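Local coordinates for protein inorganic polyphosphate/ATP-glucomannokinase (Arthrobacter sp., PDB 1WOQ) that transfers a phosphoryl group from inorganic polyphosphate or ATP to glucose or mannose, as a kinase of the ROK family, at residues A[16-21]-A[79-84]. Residues are numbered along the deposited sequence; the frame is centred on the assembly and turned at random.
Sequences GIDIGG and GVTFPG. With BGC (beta-D-glucopyranose), chain C; PO4 (phosphate ion), chain D.
The phosphate-1 loop of the actin-like ATPase fold, with its DIGG sequence, leaves strand 16-19 beside the parallel strand 79-82, whose own exit runs to the sugar pocket. These neighbours lie in the five-stranded sheet, at 13° to each other. Ile17 straddles the ladder: its N gives a hydrogen bond to Gly79 O (2.7 Å), and its O receives one from Thr81 N (2.8 Å). Gly16 pairs with Gly79, and a CA-H...O contact from Gly16 CA to Gly79 O (3.4 Å) runs beside the ladder bond.

Beyond this pair Thr81 takes over from the backbone. Its OG1 stands between its own N and carbonyl carbon (chi1 71°), which carries it across to the loop strand. There it donates a very short hydrogen bond to Asp18 OD1 (2.5 Å) and accepts one from Ile19 N (3.0 Å, 141° at the hydrogen). A hydroxyl suits this place because one oxygen can do both, and a valine here would probably leave Ile19 N and Asp18 OD1 without these mates and the carboxylate freer to turn. The branched side chains of Ile17 and Ile19 pack against helix 51-66. Ile19 CD1 also reaches Val80 CG1 at 3.6 Å and approaches the edge of the Phe82 ring.

Past the strands the chains diverge. Gly21 N donates to O4 of a bound phosphate (2.8 Å), where a CB on this backbone would clash with that oxygen. The ion probably came from the crystallisation liquor, but may mark where a donor phosphate binds. Pro83 centres an inverse gamma turn that brings Gly84 N to 3.2 Å from glucose O3. Thr81 thus ties Asp18, near the end of the strand entering the phosphate loop, to the strand leading to glucose, and may help set sugar and donor in relation.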
ATOM      1  N   GLY A  16       6.034 -11.319  -3.061  1.00 13.28           N
ATOM      2  CA  GLY A  16       5.623  -9.927  -3.012  1.00 12.11           C
ATOM      3  C   GLY A  16       6.335  -9.297  -1.829  1.00 12.57           C
ATOM      4  O   GLY A  16       6.443  -9.920  -0.775  1.00 11.99           O
ATOM      5  N   ILE A  17       6.826  -8.071  -1.998  1.00 13.15           N
ATOM      6  CA  ILE A  17       7.547  -7.367  -0.939  1.00 13.79           C
ATOM      7  C   ILE A  17       6.875  -6.021  -0.682  1.00 14.64           C
ATOM      8  O   ILE A  17       6.562  -5.296  -1.622  1.00 14.02           O
ATOM      9  CB  ILE A  17       9.023  -7.115  -1.350  1.00 13.88           C
ATOM     10  CG1 ILE A  17       9.711  -8.443  -1.684  1.00 13.60           C
ATOM     11  CG2 ILE A  17       9.775  -6.408  -0.221  1.00 14.91           C
ATOM     12  CD1 ILE A  17       9.873  -9.377  -0.496  1.00 14.26           C
ATOM     13  N   ASP A  18       6.664  -5.686   0.589  1.00 15.16           N
ATOM     14  CA  ASP A  18       6.020  -4.426   0.956  1.00 17.02           C
ATOM     15  C   ASP A  18       6.998  -3.575   1.768  1.00 17.70           C
ATOM     16  O   ASP A  18       7.394  -3.948   2.875  1.00 17.69           O
ATOM     17  CB  ASP A  18       4.743  -4.734   1.757  1.00 18.87           C
ATOM     18  CG  ASP A  18       3.877  -3.505   2.009  1.00 22.27           C
ATOM     19  OD1 ASP A  18       3.873  -2.567   1.188  1.00 22.27           O
ATOM     20  OD2 ASP A  18       3.171  -3.491   3.037  1.00 24.08           O
ATOM     21  N   ILE A  19       7.404  -2.443   1.200  1.00 17.94           N
ATOM     22  CA  ILE A  19       8.340  -1.545   1.870  1.00 19.93           C
ATOM     23  C   ILE A  19       7.562  -0.514   2.678  1.00 22.96           C
ATOM     24  O   ILE A  19       6.868   0.338   2.118  1.00 20.65           O
ATOM     25  CB  ILE A  19       9.246  -0.817   0.854  1.00 19.62           C
ATOM     26  CG1 ILE A  19      10.095  -1.839   0.091  1.00 20.25           C
ATOM     27  CG2 ILE A  19      10.136   0.191   1.579  1.00 22.01           C
ATOM     28  CD1 ILE A  19      10.932  -1.246  -1.032  1.00 19.14           C
ATOM     29  N   GLY A  20       7.679  -0.601   3.999  1.00 23.48           N
ATOM     30  CA  GLY A  20       6.973   0.324   4.864  1.00 26.51           C
ATOM     31  C   GLY A  20       7.903   1.244   5.628  1.00 28.49           C
ATOM     32  O   GLY A  20       9.124   1.145   5.510  1.00 28.24           O
ATOM     33  N   GLY A  21       7.319   2.137   6.419  1.00 28.54           N
ATOM     34  CA  GLY A  21       8.114   3.068   7.192  1.00 31.16           C
ATOM     35  C   GLY A  21       8.898   2.406   8.309  1.00 31.64           C
ATOM     36  O   GLY A  21      10.032   2.795   8.586  1.00 34.89           O
ATOM     37  N   GLY A  79       7.512  -8.820  -6.995  1.00 14.75           N
ATOM     38  CA  GLY A  79       6.762  -7.578  -6.918  1.00 13.50           C
ATOM     39  C   GLY A  79       7.139  -6.842  -5.645  1.00 12.66           C
ATOM     40  O   GLY A  79       7.294  -7.453  -4.591  1.00 12.56           O
ATOM     41  N   VAL A  80       7.281  -5.526  -5.731  1.00 12.51           N
ATOM     42  CA  VAL A  80       7.675  -4.738  -4.567  1.00 12.69           C
ATOM     43  C   VAL A  80       6.882  -3.441  -4.505  1.00 13.42           C
ATOM     44  O   VAL A  80       6.604  -2.838  -5.541  1.00 14.12           O
ATOM     45  CB  VAL A  80       9.178  -4.386  -4.645  1.00 13.17           C
ATOM     46  CG1 VAL A  80       9.609  -3.622  -3.405  1.00 11.90           C
ATOM     47  CG2 VAL A  80      10.000  -5.660  -4.816  1.00 14.87           C
ATOM     48  N   THR A  81       6.510  -3.014  -3.301  1.00 13.45           N
ATOM     49  CA  THR A  81       5.772  -1.761  -3.158  1.00 14.29           C
ATOM     50  C   THR A  81       6.707  -0.661  -2.685  1.00 14.97           C
ATOM     51  O   THR A  81       7.774  -0.925  -2.130  1.00 13.91           O
ATOM     52  CB  THR A  81       4.632  -1.853  -2.123  1.00 15.19           C
ATOM     53  OG1 THR A  81       5.190  -1.932  -0.804  1.00 14.96           O
ATOM     54  CG2 THR A  81       3.758  -3.077  -2.385  1.00 14.42           C
ATOM     55  N   PHE A  82       6.292   0.580  -2.896  1.00 14.10           N
ATOM     56  CA  PHE A  82       7.083   1.726  -2.480  1.00 13.32           C
ATOM     57  C   PHE A  82       6.113   2.866  -2.212  1.00 12.71           C
ATOM     58  O   PHE A  82       5.197   3.099  -2.997  1.00 13.13           O
ATOM     59  CB  PHE A  82       8.065   2.134  -3.573  1.00 14.58           C
ATOM     60  CG  PHE A  82       8.990   3.232  -3.153  1.00 16.08           C
ATOM     61  CD1 PHE A  82      10.160   2.943  -2.463  1.00 16.84           C
ATOM     62  CD2 PHE A  82       8.657   4.561  -3.389  1.00 17.74           C
ATOM     63  CE1 PHE A  82      10.988   3.966  -2.010  1.00 18.86           C
ATOM     64  CE2 PHE A  82       9.479   5.589  -2.939  1.00 19.55           C
ATOM     65  CZ  PHE A  82      10.643   5.290  -2.249  1.00 18.53           C
ATOM     66  N   PRO A  83       6.310   3.603  -1.107  1.00 13.11           N
ATOM     67  CA  PRO A  83       5.424   4.713  -0.757  1.00 13.48           C
ATOM     68  C   PRO A  83       5.613   5.993  -1.566  1.00 15.13           C
ATOM     69  O   PRO A  83       5.945   7.035  -1.014  1.00 14.42           O
ATOM     70  CB  PRO A  83       5.716   4.916   0.724  1.00 15.13           C
ATOM     71  CG  PRO A  83       7.188   4.678   0.781  1.00 15.76           C
ATOM     72  CD  PRO A  83       7.369   3.439  -0.091  1.00 14.60           C
ATOM     73  N   GLY A  84       5.388   5.909  -2.872  1.00 14.02           N
ATOM     74  CA  GLY A  84       5.521   7.083  -3.715  1.00 14.13           C
ATOM     75  C   GLY A  84       5.017   6.830  -5.124  1.00 14.51           C
ATOM     76  O   GLY A  84       4.633   5.711  -5.462  1.00 12.30           O
TER
HETATM   77  C2  BGC C 290       2.784   8.869  -0.191  1.00 13.64           C
HETATM   78  C3  BGC C 290       2.012   7.795  -0.969  1.00 11.49           C
HETATM   79  C4  BGC C 290       1.829   6.545  -0.096  1.00 12.77           C
HETATM   80  C5  BGC C 290       1.181   6.937   1.240  1.00 13.44           C
HETATM   81  C6  BGC C 290       1.032   5.779   2.208  1.00 15.12           C
HETATM   82  C1  BGC C 290       2.061   9.150   1.128  1.00 13.33           C
HETATM   83  O1  BGC C 290       2.755  10.090   1.873  1.00 16.49           O
HETATM   84  O2  BGC C 290       2.869  10.057  -0.961  1.00 12.64           O
HETATM   85  O3  BGC C 290       2.708   7.459  -2.160  1.00 11.76           O
HETATM   86  O4  BGC C 290       1.003   5.601  -0.771  1.00 12.12           O
HETATM   87  O5  BGC C 290       1.979   7.946   1.897  1.00 14.15           O
HETATM   88  O6  BGC C 290       2.268   5.110   2.411  1.00 15.80           O
HETATM   89  P   PO4 D 280       3.517   2.447   6.786  1.00 43.12           P
HETATM   90  O1  PO4 D 280       3.570   2.108   5.237  1.00 43.77           O
HETATM   91  O2  PO4 D 280       2.296   3.208   7.254  1.00 40.68           O
HETATM   92  O3  PO4 D 280       3.539   1.028   7.400  1.00 42.40           O
HETATM   93  O4  PO4 D 280       4.833   3.173   7.012  1.00 43.44           O